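Local coordinates for protein hypothetical glycoside hydrolase (Parabacteroides distasonis, PDB 3TAW) that is of unknown function but is a putative glycoside hydrolase, probably folded as a five-bladed beta-propeller, at residues C13-E18 against S350-N355; N24-P29 against I92-D97; V208-S213 against L230-P235; Q74-R79 against G315-G320; D241-E246 against N266-K271. All coordinates share one frame; numbering follows the deposited sequence. Where two conformers were deposited one is given.

Contact 1. Residues C13-E18 against S350-N355; sequences CLDGFE and SDKQLN. With MG (magnesium ion), chain D.
Cys13 to Phe17 and Ser350 to Leu354 run nearly antiparallel, 161° apart end to end, and come closest at Phe17 and Ser350, whose CA atoms are 4.4 Å apart. Lys352, stretched out beyond CG, crosses to 13-18 and divides its NZ between Cys13 O at 2.8 Å and Asp15 OD1, also at 2.8 Å. The latter is a salt bridge that meets the carboxylate from above its plane. Ser350 OG donates to Asp15 O at 2.7 Å and accepts from Lys352 N, so one hydroxyl closes an ST turn and ties the two segments together. Ser350 CB sits over a face of the Phe17 ring, 3.8 Å from the centroid, in a CH-pi contact. Leu14 CD1 meets Leu354 CG at 3.9 Å. Further along, Asn355 OD1 and Phe356 O bind the magnesium ion. Leu14, Phe17 and Leu354 all rest on Trp334 of strand 333-340, while Glu18 pairs through its backbone with Val349 in strand 344-350, consistent with the N-terminal segment closing the ring of a probable beta-propeller.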
# COMPACT_ATOMS: atom_id res chain seq x y z
N CYS A 13 -8.59 -13.37 11.15
CA CYS A 13 -8.10 -12.82 9.88
C CYS A 13 -9.24 -12.37 8.97
O CYS A 13 -10.38 -12.79 9.11
CB CYS A 13 -7.15 -13.78 9.18
SG CYS A 13 -7.91 -15.08 8.22
N LEU A 14 -8.93 -11.47 8.05
CA LEU A 14 -9.92 -11.01 7.08
C LEU A 14 -9.73 -11.86 5.82
O LEU A 14 -8.98 -11.51 4.91
CB LEU A 14 -9.77 -9.52 6.81
CG LEU A 14 -10.83 -8.91 5.88
CD1 LEU A 14 -12.22 -9.02 6.50
CD2 LEU A 14 -10.49 -7.47 5.58
N ASP A 15 -10.42 -12.99 5.81
CA ASP A 15 -10.39 -13.89 4.67
C ASP A 15 -11.78 -13.93 4.04
O ASP A 15 -12.57 -13.01 4.22
CB ASP A 15 -9.83 -15.28 5.09
CG ASP A 15 -10.65 -15.98 6.16
OD1 ASP A 15 -11.70 -15.48 6.60
OD2 ASP A 15 -10.18 -17.07 6.57
N GLY A 16 -12.07 -14.96 3.26
CA GLY A 16 -13.33 -15.03 2.54
C GLY A 16 -13.31 -14.23 1.23
O GLY A 16 -14.36 -14.01 0.63
N PHE A 17 -12.13 -13.81 0.78
CA PHE A 17 -12.05 -13.02 -0.45
C PHE A 17 -12.27 -13.87 -1.69
O PHE A 17 -11.78 -15.01 -1.77
CB PHE A 17 -10.72 -12.28 -0.55
CG PHE A 17 -10.67 -11.07 0.31
CD1 PHE A 17 -11.39 -9.94 -0.03
CD2 PHE A 17 -9.92 -11.06 1.49
CE1 PHE A 17 -11.36 -8.80 0.77
CE2 PHE A 17 -9.88 -9.94 2.29
CZ PHE A 17 -10.60 -8.80 1.94
N GLU A 18 -13.02 -13.32 -2.64
CA GLU A 18 -13.26 -13.97 -3.92
C GLU A 18 -13.16 -12.92 -5.01
O GLU A 18 -13.70 -11.83 -4.88
CB GLU A 18 -14.65 -14.60 -3.98
CG GLU A 18 -14.97 -15.48 -2.79
CD GLU A 18 -16.23 -16.30 -2.98
OE1 GLU A 18 -16.97 -16.08 -3.96
OE2 GLU A 18 -16.46 -17.19 -2.14
N SER A 350 -15.00 -9.65 0.02
CA SER A 350 -15.36 -10.56 1.12
C SER A 350 -16.55 -10.04 1.92
O SER A 350 -16.73 -8.83 2.08
CB SER A 350 -14.19 -10.70 2.08
OG SER A 350 -14.55 -11.53 3.19
N ASP A 351 -17.32 -10.99 2.45
CA ASP A 351 -18.49 -10.71 3.26
C ASP A 351 -18.18 -10.86 4.76
O ASP A 351 -19.04 -10.61 5.60
CB ASP A 351 -19.62 -11.67 2.88
CG ASP A 351 -20.23 -11.34 1.52
OD1 ASP A 351 -20.58 -10.17 1.28
OD2 ASP A 351 -20.37 -12.25 0.69
N LYS A 352 -16.94 -11.23 5.09
CA LYS A 352 -16.56 -11.54 6.47
C LYS A 352 -16.74 -10.33 7.36
O LYS A 352 -16.34 -9.23 7.01
CB LYS A 352 -15.11 -12.02 6.57
CG LYS A 352 -14.77 -12.55 8.00
CD LYS A 352 -13.51 -13.34 8.03
CE LYS A 352 -13.23 -14.02 9.42
NZ LYS A 352 -12.09 -15.02 9.30
N GLN A 353 -17.33 -10.53 8.53
CA GLN A 353 -17.51 -9.42 9.43
C GLN A 353 -16.51 -9.59 10.58
O GLN A 353 -16.50 -10.59 11.27
CB GLN A 353 -18.98 -9.29 9.87
CG GLN A 353 -20.01 -9.11 8.67
CD GLN A 353 -19.82 -7.85 7.77
OE1 GLN A 353 -19.75 -6.70 8.25
NE2 GLN A 353 -19.82 -8.06 6.45
N LEU A 354 -15.64 -8.60 10.73
CA LEU A 354 -14.64 -8.62 11.80
C LEU A 354 -15.31 -8.11 13.07
O LEU A 354 -16.38 -7.47 13.00
CB LEU A 354 -13.46 -7.73 11.45
CG LEU A 354 -12.61 -8.13 10.24
CD1 LEU A 354 -11.54 -7.08 9.94
CD2 LEU A 354 -12.01 -9.49 10.49
N ASN A 355 -14.68 -8.39 14.20
CA ASN A 355 -15.26 -8.03 15.49
C ASN A 355 -14.72 -6.68 15.99
O ASN A 355 -13.53 -6.57 16.34
CB ASN A 355 -14.95 -9.12 16.50
CG ASN A 355 -15.58 -8.85 17.84
OD1 ASN A 355 -16.41 -7.95 17.97
ND2 ASN A 355 -15.19 -9.63 18.86
MG MG D . -17.85 -6.84 18.94
O HOH W 1 -16.79 -13.75 1.79

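Contact 2. Residues N24-P29 against I92-D97; sequences NPVIKP and IHFERD
Val26 to Pro29 and Ile92 to Arg96 head in much the same direction, 33° apart, and are nearest at Val26 and Ile92, with 6.2 Å between their CA atoms. Segment 24-29 lies along strand 344-350, where Val26 and Ile27 both face Val345 in a classic beta bulge. Segment 92-97 carries strand 95-96, an outermost strand of the next antiparallel sheet, so the contact joins two neighbouring sheets of the probable propeller at the protein surface. Val26 CG1, anti to its own carbonyl carbon (chi1 -63°), packs on Ile92 O at 3.3 Å, and a single water links Val26 O, Ile92 O and Phe94 N where the backbones do not bond directly. Ile27 then takes over. Its CD1 reaches Phe94 CB at 3.9 Å, with the two side chains crossing at about a right angle, while its CG2 sits centrally over one face of the Arg96 guanidinium, 3.5 Å from CZ. That leaves the edge of the flat group to polar partners. Outside the two segments, Tyr66 OH takes NE and Glu46 pairs with NH2, which probably fixes the rotation of the group and balances its charge. Within the contact the grip is end-on: Arg96 NH1 at 2.9 Å and Arg96 NH2 at 2.8 Å both donate to Lys28 O, which lies close to the guanidinium plane.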
# COMPACT_ATOMS: atom_id res chain seq x y z
N ASN A 24 -11.96 -8.97 -13.46
CA ASN A 24 -10.59 -8.49 -13.35
C ASN A 24 -9.81 -8.62 -14.64
O ASN A 24 -10.09 -9.53 -15.44
CB ASN A 24 -9.83 -9.21 -12.24
CG ASN A 24 -10.26 -8.76 -10.85
OD1 ASN A 24 -10.57 -7.61 -10.64
ND2 ASN A 24 -10.21 -9.68 -9.90
N PRO A 25 -8.85 -7.72 -14.86
CA PRO A 25 -8.51 -6.56 -14.03
C PRO A 25 -9.48 -5.40 -14.21
O PRO A 25 -10.06 -5.23 -15.29
CB PRO A 25 -7.13 -6.14 -14.55
CG PRO A 25 -7.05 -6.68 -15.94
CD PRO A 25 -8.03 -7.78 -16.08
N VAL A 26 -9.62 -4.59 -13.16
CA VAL A 26 -10.55 -3.48 -13.15
C VAL A 26 -9.92 -2.15 -13.61
O VAL A 26 -10.65 -1.22 -13.95
CB VAL A 26 -11.24 -3.33 -11.78
CG1 VAL A 26 -12.08 -4.58 -11.48
CG2 VAL A 26 -10.22 -3.05 -10.68
N ILE A 27 -8.58 -2.05 -13.60
CA ILE A 27 -7.86 -0.91 -14.19
C ILE A 27 -6.72 -1.43 -15.04
O ILE A 27 -5.87 -2.18 -14.57
CB ILE A 27 -7.26 0.08 -13.16
CG1 ILE A 27 -8.31 0.50 -12.12
CG2 ILE A 27 -6.57 1.31 -13.87
CD1 ILE A 27 -9.25 1.59 -12.54
N LYS A 28 -6.75 -1.02 -16.31
CA LYS A 28 -5.71 -1.32 -17.28
C LYS A 28 -5.11 -0.02 -17.85
O LYS A 28 -5.75 1.03 -17.81
CB LYS A 28 -6.33 -2.11 -18.42
CG LYS A 28 -7.08 -3.37 -18.04
CD LYS A 28 -7.75 -3.99 -19.29
CE LYS A 28 -8.67 -5.13 -18.90
NZ LYS A 28 -9.65 -5.52 -19.99
N PRO A 29 -3.89 -0.09 -18.40
CA PRO A 29 -3.29 1.08 -19.07
C PRO A 29 -4.14 1.69 -20.17
O PRO A 29 -4.93 0.99 -20.84
CB PRO A 29 -1.99 0.50 -19.66
CG PRO A 29 -1.64 -0.59 -18.73
CD PRO A 29 -2.95 -1.22 -18.37
N ILE A 92 -16.31 -2.39 -8.73
CA ILE A 92 -15.85 -3.18 -9.86
C ILE A 92 -15.66 -2.34 -11.10
O ILE A 92 -14.62 -2.43 -11.74
CB ILE A 92 -16.83 -4.32 -10.17
CG1 ILE A 92 -16.77 -5.37 -9.06
CG2 ILE A 92 -16.58 -4.93 -11.55
CD1 ILE A 92 -17.98 -6.33 -9.10
N HIS A 93 -16.67 -1.54 -11.44
CA HIS A 93 -16.63 -0.65 -12.59
C HIS A 93 -16.22 0.76 -12.14
O HIS A 93 -16.86 1.34 -11.30
CB HIS A 93 -18.01 -0.60 -13.24
CG HIS A 93 -18.48 -1.94 -13.72
ND1 HIS A 93 -19.36 -2.72 -13.00
CD2 HIS A 93 -18.14 -2.67 -14.81
CE1 HIS A 93 -19.56 -3.86 -13.65
NE2 HIS A 93 -18.85 -3.85 -14.76
N PHE A 94 -15.16 1.28 -12.75
CA PHE A 94 -14.55 2.54 -12.36
C PHE A 94 -14.63 3.58 -13.44
O PHE A 94 -14.45 3.28 -14.63
CB PHE A 94 -13.08 2.33 -11.97
CG PHE A 94 -12.95 1.71 -10.63
CD1 PHE A 94 -13.07 0.34 -10.47
CD2 PHE A 94 -12.79 2.50 -9.50
CE1 PHE A 94 -13.02 -0.23 -9.21
CE2 PHE A 94 -12.70 1.95 -8.24
CZ PHE A 94 -12.83 0.57 -8.09
N GLU A 95 -14.88 4.79 -13.00
CA GLU A 95 -14.82 5.98 -13.85
C GLU A 95 -13.52 6.72 -13.52
O GLU A 95 -13.29 7.12 -12.36
CB GLU A 95 -16.02 6.85 -13.54
CG GLU A 95 -16.09 8.12 -14.36
CD GLU A 95 -17.44 8.80 -14.19
OE1 GLU A 95 -17.66 9.43 -13.13
OE2 GLU A 95 -18.27 8.67 -15.12
N ARG A 96 -12.67 6.87 -14.53
CA ARG A 96 -11.29 7.36 -14.31
C ARG A 96 -11.10 8.77 -14.81
O ARG A 96 -11.54 9.10 -15.91
CB ARG A 96 -10.29 6.43 -15.01
CG ARG A 96 -10.35 5.00 -14.53
CD ARG A 96 -9.80 4.04 -15.57
NE ARG A 96 -8.38 4.22 -15.87
CZ ARG A 96 -7.66 3.34 -16.56
NH1 ARG A 96 -8.22 2.25 -17.07
NH2 ARG A 96 -6.36 3.57 -16.74
N ASP A 97 -10.43 9.59 -14.01
CA ASP A 97 -10.00 10.90 -14.44
C ASP A 97 -8.93 10.79 -15.53
O ASP A 97 -8.06 9.91 -15.51
CB ASP A 97 -9.44 11.70 -13.27
CG ASP A 97 -10.53 12.34 -12.41
OD1 ASP A 97 -11.75 12.13 -12.67
OD2 ASP A 97 -10.14 13.07 -11.48
O HOH W 2 -13.36 -0.74 -14.11

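Contact 3. Residues V208-S213 against L230-P235; sequences VYAATS and LKLFSP
Val208 meets Phe233 across a classic beta bulge: Leu232 and Phe233 both face Val208, which forms a single antiparallel, hydrogen-bonded bridge with Phe233 beside strand 209-213. Starting at CB, the valine already touches the ring, with Phe233 CE2 at 4.0 Å. From there it forks. CG1, opposite the backbone N about the CA-CB bond (chi1 174°), passes the same ring carbon and comes within 4.4 Å of Leu232 CB. CG2 lies over the ring face, displaced toward the rim, and reaches Phe233 CZ at 3.4 Å in a CH-pi contact. Phe233 is held by more than the valine, since Tyr262 meets it edge-to-face and Thr245 packs against it. The same valine supplies both backbone bonds: Val208 N donates to Phe233 O at 3.0 Å, and Leu232 N donates to Val208 O at 2.8 Å, nearly in line with the C=O bond but bent at the hydrogen (139°). Beyond the bridge the chains part. Leu232 CD2 packs on Ala210 CB at 3.9 Å, and a water spans the gap between Ala210 N and Leu230 O. Tyr209 lies on the other side of its strand, its ring beside that of Trp203 and its hydroxyl bonded to Asn207, with Lys231 running alongside and pointing the same way. The near rim of this ring points at a carbonyl, Leu230 O lying close to the ring plane and 3.4 Å from Tyr209 CD1.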
# COMPACT_ATOMS: atom_id res chain seq x y z
N VAL A 208 9.02 -6.01 8.68
CA VAL A 208 7.96 -5.16 9.19
C VAL A 208 8.50 -4.36 10.39
O VAL A 208 8.84 -4.91 11.46
CB VAL A 208 6.72 -5.99 9.56
CG1 VAL A 208 5.65 -5.10 10.22
CG2 VAL A 208 6.16 -6.67 8.30
N TYR A 209 8.61 -3.06 10.18
CA TYR A 209 9.04 -2.10 11.18
C TYR A 209 7.81 -1.34 11.68
O TYR A 209 6.68 -1.61 11.26
CB TYR A 209 10.00 -1.08 10.52
CG TYR A 209 11.19 -1.68 9.79
CD1 TYR A 209 12.26 -2.21 10.49
CD2 TYR A 209 11.26 -1.69 8.40
CE1 TYR A 209 13.36 -2.74 9.82
CE2 TYR A 209 12.36 -2.21 7.73
CZ TYR A 209 13.40 -2.73 8.43
OH TYR A 209 14.52 -3.25 7.78
N ALA A 210 8.01 -0.36 12.56
CA ALA A 210 6.89 0.49 12.97
C ALA A 210 7.33 1.91 13.26
O ALA A 210 8.53 2.19 13.28
CB ALA A 210 6.18 -0.11 14.19
N ALA A 211 6.35 2.80 13.44
CA ALA A 211 6.63 4.18 13.79
C ALA A 211 5.44 4.80 14.46
O ALA A 211 4.30 4.37 14.24
CB ALA A 211 7.01 5.00 12.54
N THR A 212 5.70 5.80 15.28
CA THR A 212 4.65 6.56 15.92
C THR A 212 4.70 8.04 15.52
O THR A 212 5.72 8.55 15.03
CB THR A 212 4.74 6.42 17.45
OG1 THR A 212 5.98 6.96 17.92
CG2 THR A 212 4.64 4.96 17.85
N SER A 213 3.61 8.73 15.77
CA SER A 213 3.50 10.16 15.47
C SER A 213 2.45 10.79 16.35
O SER A 213 1.47 10.13 16.73
CB SER A 213 3.09 10.37 14.01
OG SER A 213 2.93 11.74 13.68
N LEU A 230 13.78 -1.36 14.82
CA LEU A 230 13.21 -2.52 15.47
C LEU A 230 12.43 -3.36 14.44
O LEU A 230 11.52 -2.84 13.77
CB LEU A 230 12.28 -2.06 16.59
CG LEU A 230 11.77 -3.15 17.50
CD1 LEU A 230 12.92 -3.64 18.47
CD2 LEU A 230 10.50 -2.68 18.24
N LYS A 231 12.76 -4.64 14.38
CA LYS A 231 12.06 -5.56 13.48
C LYS A 231 10.94 -6.27 14.21
O LYS A 231 11.19 -7.14 15.03
CB LYS A 231 13.05 -6.58 12.91
CG LYS A 231 14.10 -5.96 11.98
CD LYS A 231 15.19 -7.00 11.67
CE LYS A 231 16.44 -6.35 11.11
NZ LYS A 231 17.53 -7.37 10.95
N LEU A 232 9.69 -5.90 13.93
CA LEU A 232 8.54 -6.57 14.56
C LEU A 232 8.38 -8.01 14.09
O LEU A 232 8.06 -8.92 14.87
CB LEU A 232 7.25 -5.78 14.28
CG LEU A 232 7.01 -4.58 15.20
CD1 LEU A 232 8.11 -3.54 15.15
CD2 LEU A 232 5.64 -3.93 14.86
N PHE A 233 8.60 -8.22 12.79
CA PHE A 233 8.82 -9.55 12.27
C PHE A 233 9.55 -9.45 10.94
O PHE A 233 9.83 -8.34 10.44
CB PHE A 233 7.56 -10.44 12.22
CG PHE A 233 6.49 -10.05 11.21
CD1 PHE A 233 6.54 -10.50 9.88
CD2 PHE A 233 5.38 -9.32 11.61
CE1 PHE A 233 5.52 -10.19 8.99
CE2 PHE A 233 4.36 -9.00 10.70
CZ PHE A 233 4.43 -9.43 9.40
N SER A 234 9.97 -10.61 10.44
CA SER A 234 10.91 -10.67 9.33
C SER A 234 10.57 -11.84 8.42
O SER A 234 9.82 -12.75 8.79
CB SER A 234 12.32 -10.87 9.88
OG SER A 234 12.73 -9.85 10.76
N PRO A 235 11.16 -11.84 7.22
CA PRO A 235 11.04 -12.99 6.36
C PRO A 235 11.54 -14.26 7.04
O PRO A 235 12.42 -14.20 7.88
CB PRO A 235 11.92 -12.63 5.16
CG PRO A 235 11.92 -11.12 5.16
CD PRO A 235 11.96 -10.76 6.59
O HOH W 3 10.68 -0.17 13.71

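Contact 4. Residues Q74-R79 against G315-G320; sequences QGIGSR and GQYPAG
A type II beta turn from Gly75 to Ser78, closed by Ser78 N to Gly75 O at 3.1 Å, receives the side chain of Gln316 from the loop before strand 322-330. Gly77 takes the positive-phi position usual for glycine in such a turn. Gln316 is extended, with CG trans to the backbone N (chi1 176°), and this carries its amide into the turn. No direct hydrogen bond crosses the contact; two waters bridge it. One joins Gly75 N to Gln316 OE1, 2.7 Å from that oxygen, and the other, 2.9 Å from Gln316 OE1, takes the N-H of Gly77. The first water lies over a face of the Arg79 guanidinium, whose plane is turned 58° from the amide. Arg79 NE bonds Ala73 O, and Glu69 OE1 pairs with Arg79 NH1 and accepts from Gln316 NE2, which also bonds Asp342 O, so both groups are held from outside. Ile76 CD1 meets the edge of the Tyr317 ring, 3.9 Å from Tyr317 CD1, while the tyrosine hydroxyl bonds Asn279 O. The linker between strands 61-69 and 81-88 meets the lead-in to another sheet, as in the loops gathered on one face of a beta-propeller, the probable fold here.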
# COMPACT_ATOMS: atom_id res chain seq x y z
N GLN A 74 12.11 1.30 -19.95
CA GLN A 74 11.75 -0.10 -19.65
C GLN A 74 12.54 -0.62 -18.45
O GLN A 74 13.74 -0.40 -18.36
CB GLN A 74 12.03 -0.99 -20.87
CG GLN A 74 11.24 -0.60 -22.12
CD GLN A 74 9.74 -0.67 -21.89
OE1 GLN A 74 9.20 -1.71 -21.49
NE2 GLN A 74 9.04 0.44 -22.13
N GLY A 75 11.87 -1.34 -17.55
CA GLY A 75 12.51 -1.94 -16.38
C GLY A 75 11.82 -1.47 -15.12
O GLY A 75 11.36 -0.33 -15.05
N ILE A 76 11.73 -2.34 -14.12
CA ILE A 76 11.11 -1.98 -12.86
C ILE A 76 11.87 -0.79 -12.29
O ILE A 76 13.10 -0.82 -12.19
CB ILE A 76 11.13 -3.17 -11.86
CG1 ILE A 76 10.09 -4.22 -12.27
CG2 ILE A 76 10.90 -2.67 -10.42
CD1 ILE A 76 10.48 -5.63 -11.93
N GLY A 77 11.14 0.27 -11.96
CA GLY A 77 11.71 1.45 -11.33
C GLY A 77 12.41 2.41 -12.27
O GLY A 77 13.01 3.38 -11.80
N SER A 78 12.28 2.20 -13.58
CA SER A 78 13.00 2.98 -14.59
C SER A 78 12.22 4.19 -15.15
O SER A 78 12.78 4.98 -15.91
CB SER A 78 13.37 2.07 -15.78
OG SER A 78 12.17 1.61 -16.42
N ARG A 79 10.94 4.31 -14.81
CA ARG A 79 10.04 5.28 -15.48
C ARG A 79 9.48 6.27 -14.45
O ARG A 79 10.13 6.52 -13.44
CB ARG A 79 8.96 4.54 -16.28
CG ARG A 79 8.13 3.52 -15.54
CD ARG A 79 8.70 2.07 -15.64
NE ARG A 79 8.60 1.60 -17.01
CZ ARG A 79 7.55 0.96 -17.54
NH1 ARG A 79 6.48 0.59 -16.82
NH2 ARG A 79 7.59 0.67 -18.83
N GLY A 315 3.85 -10.34 -15.56
CA GLY A 315 3.63 -9.05 -16.18
C GLY A 315 4.92 -8.28 -16.10
O GLY A 315 6.00 -8.86 -16.27
N GLN A 316 4.84 -6.98 -15.80
CA GLN A 316 6.05 -6.18 -15.66
C GLN A 316 7.00 -6.84 -14.65
O GLN A 316 8.22 -6.82 -14.82
CB GLN A 316 5.76 -4.74 -15.24
CG GLN A 316 7.07 -3.97 -15.01
CD GLN A 316 6.95 -2.50 -14.61
OE1 GLN A 316 7.95 -1.77 -14.72
NE2 GLN A 316 5.79 -2.06 -14.10
N TYR A 317 6.42 -7.39 -13.59
CA TYR A 317 7.13 -8.25 -12.66
C TYR A 317 6.92 -9.68 -13.12
O TYR A 317 5.81 -10.20 -13.04
CB TYR A 317 6.62 -8.05 -11.23
CG TYR A 317 7.43 -8.84 -10.23
CD1 TYR A 317 8.75 -8.48 -9.94
CD2 TYR A 317 6.92 -9.98 -9.64
CE1 TYR A 317 9.53 -9.23 -9.08
CE2 TYR A 317 7.68 -10.73 -8.75
CZ TYR A 317 8.97 -10.35 -8.46
OH TYR A 317 9.72 -11.08 -7.58
N PRO A 318 7.98 -10.33 -13.62
CA PRO A 318 7.75 -11.61 -14.27
C PRO A 318 7.29 -12.78 -13.41
O PRO A 318 6.63 -13.68 -13.93
CB PRO A 318 9.09 -11.94 -14.95
CG PRO A 318 10.07 -10.92 -14.48
CD PRO A 318 9.35 -9.80 -13.82
N ALA A 319 7.63 -12.79 -12.11
CA ALA A 319 7.31 -13.94 -11.24
C ALA A 319 5.91 -13.86 -10.64
O ALA A 319 5.46 -14.80 -10.01
CB ALA A 319 8.35 -14.06 -10.11
N GLY A 320 5.23 -12.74 -10.85
CA GLY A 320 3.84 -12.56 -10.43
C GLY A 320 3.67 -11.90 -9.07
O GLY A 320 4.49 -12.10 -8.17
O HOH W 4 9.10 -2.10 -17.19
O HOH W 5 8.29 -0.20 -12.31

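Contact 5. Residues D241-E246 against N266-K271; sequences DSQLTE and NEPGEK. With EDO (1,2-ethanediol), chain R.
Ser242 and Gln243 each take one hold on Glu267. The serine OG accepts from Glu267 N at 2.8 Å, a nearly straight bond with an angle of 166° at the hydrogen, and it also touches Glu267 CB at 3.4 Å. Gln243 NE2 donates to Glu267 OE1 at 2.9 Å; the acceptor lies near the amide plane, but the donor stands above the plane of the carboxylate. The amide reaches that far because the glutamine is straight from CA outward, whereas Glu267 bends at its second torsion (chi2 63°) and brings its carboxylate back across the glutamine, the two chains crossing at about a right angle. Gln243 CB and CG also pack against Glu267 OE1, each at 3.5 Å. On the other flank, Ser242 CB sits 3.6 Å from Lys271 O, where the loop curls back. All this lies just beyond the end of an antiparallel strand pair, 244-254 with 257-265, where Gln243 and Leu244 both face Lys265 in a classic beta bulge. Around this first shell, Ser242 OG has a second hydrogen bond, to Tyr239 O, Gln243 OE1 is bonded by Lys265 NZ, and the backbones of Ser242, Gln243 and Leu244 all bond Lys265. Asn266, at the head of the loop, uses ND2 to bond Asp273 O, and its backbone pairs with Asn279.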
# COMPACT_ATOMS: atom_id res chain seq x y z
N ASP A 241 6.47 -16.05 2.71
CA ASP A 241 7.11 -14.78 3.01
C ASP A 241 8.53 -14.99 3.54
O ASP A 241 8.82 -14.70 4.69
CB ASP A 241 6.26 -13.96 3.98
CG ASP A 241 5.94 -14.67 5.30
OD1 ASP A 241 6.02 -15.94 5.40
OD2 ASP A 241 5.55 -13.95 6.26
N SER A 242 9.40 -15.45 2.65
CA SER A 242 10.74 -15.92 2.97
C SER A 242 11.84 -15.01 2.45
O SER A 242 13.00 -15.16 2.85
CB SER A 242 10.91 -17.35 2.42
OG SER A 242 10.32 -17.53 1.12
N GLN A 243 11.51 -14.07 1.56
CA GLN A 243 12.46 -13.04 1.14
C GLN A 243 12.09 -11.64 1.56
O GLN A 243 12.97 -10.84 1.90
CB GLN A 243 12.71 -13.08 -0.38
CG GLN A 243 13.88 -12.19 -0.79
CD GLN A 243 14.18 -12.25 -2.28
OE1 GLN A 243 14.11 -11.23 -2.98
NE2 GLN A 243 14.52 -13.42 -2.77
N LEU A 244 10.79 -11.32 1.49
CA LEU A 244 10.29 -9.99 1.89
C LEU A 244 9.00 -10.14 2.68
O LEU A 244 8.25 -11.09 2.48
CB LEU A 244 10.03 -9.08 0.68
CG LEU A 244 11.18 -8.79 -0.28
CD1 LEU A 244 10.62 -8.08 -1.54
CD2 LEU A 244 12.31 -8.00 0.39
N THR A 245 8.78 -9.18 3.58
CA THR A 245 7.52 -9.00 4.32
C THR A 245 7.11 -7.52 4.21
O THR A 245 7.54 -6.68 5.01
CB THR A 245 7.64 -9.38 5.80
OG1 THR A 245 8.73 -8.67 6.39
CG2 THR A 245 7.88 -10.89 5.96
N GLU A 246 6.33 -7.21 3.18
CA GLU A 246 6.09 -5.82 2.80
C GLU A 246 4.65 -5.40 3.13
O GLU A 246 3.67 -5.99 2.64
CB GLU A 246 6.38 -5.61 1.31
CG GLU A 246 6.22 -4.18 0.85
CD GLU A 246 6.90 -3.89 -0.47
OE1 GLU A 246 7.16 -4.86 -1.22
OE2 GLU A 246 7.18 -2.70 -0.74
N ASN A 266 8.37 -14.93 -2.08
CA ASN A 266 8.86 -16.31 -1.88
C ASN A 266 10.30 -16.50 -2.34
O ASN A 266 10.65 -16.26 -3.49
CB ASN A 266 7.91 -17.28 -2.60
CG ASN A 266 8.03 -18.72 -2.11
OD1 ASN A 266 8.40 -18.99 -0.96
ND2 ASN A 266 7.66 -19.66 -2.98
N GLU A 267 11.15 -16.91 -1.43
CA GLU A 267 12.52 -17.28 -1.78
C GLU A 267 12.47 -18.48 -2.73
O GLU A 267 11.71 -19.43 -2.49
CB GLU A 267 13.30 -17.62 -0.50
CG GLU A 267 14.80 -17.81 -0.71
CD GLU A 267 15.53 -16.58 -1.20
OE1 GLU A 267 15.20 -15.46 -0.82
OE2 GLU A 267 16.51 -16.73 -1.96
N PRO A 268 13.26 -18.46 -3.81
CA PRO A 268 13.31 -19.67 -4.63
C PRO A 268 13.88 -20.87 -3.85
O PRO A 268 14.75 -20.68 -2.99
CB PRO A 268 14.28 -19.31 -5.77
CG PRO A 268 14.29 -17.81 -5.82
CD PRO A 268 14.08 -17.37 -4.38
N GLY A 269 13.40 -22.07 -4.16
CA GLY A 269 14.04 -23.29 -3.69
C GLY A 269 13.62 -23.65 -2.29
O GLY A 269 12.59 -23.19 -1.79
N GLU A 270 14.44 -24.46 -1.63
CA GLU A 270 13.98 -25.14 -0.42
C GLU A 270 13.83 -24.24 0.79
O GLU A 270 13.15 -24.61 1.75
CB GLU A 270 14.88 -26.35 -0.10
CG GLU A 270 14.74 -27.48 -1.11
CD GLU A 270 13.28 -27.92 -1.32
OE1 GLU A 270 12.51 -27.92 -0.33
OE2 GLU A 270 12.91 -28.26 -2.47
N LYS A 271 14.43 -23.06 0.77
CA LYS A 271 14.29 -22.15 1.90
C LYS A 271 13.06 -21.24 1.77
O LYS A 271 12.78 -20.45 2.66
CB LYS A 271 15.58 -21.37 2.14
CG LYS A 271 16.73 -22.24 2.66
CD LYS A 271 16.27 -23.25 3.71
CE LYS A 271 17.45 -24.06 4.26
NZ LYS A 271 17.10 -24.92 5.43
C1 EDO R . 21.15 -25.61 5.71
O1 EDO R . 20.42 -24.64 4.96
C2 EDO R . 20.27 -26.09 6.85
O2 EDO R . 18.95 -26.38 6.39

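How the contacts relate
Contacts 1 and 3 are partly buried, whereas contacts 2, 4 and 5 lie at the surface. Contacts 1 and 2 both involve strand 344-350, contact 1 at its end and contact 2 near its start, yet one relies on a lysine salt bridge and the other on an arginine gripping a carbonyl. Contacts 3 and 5 reach the same sheet and touch directly, Pro235 CG lying 3.4 Å from Gln243 O; contact 3 is largely apolar with backbone bonds, contact 5 polar. Contact 4, between loops of separate sheets, differs in that its hydrogen bonding across the gap runs through water, beside one apolar touch. Contacts 2 and 3 fall on opposite sides of the chain's centre.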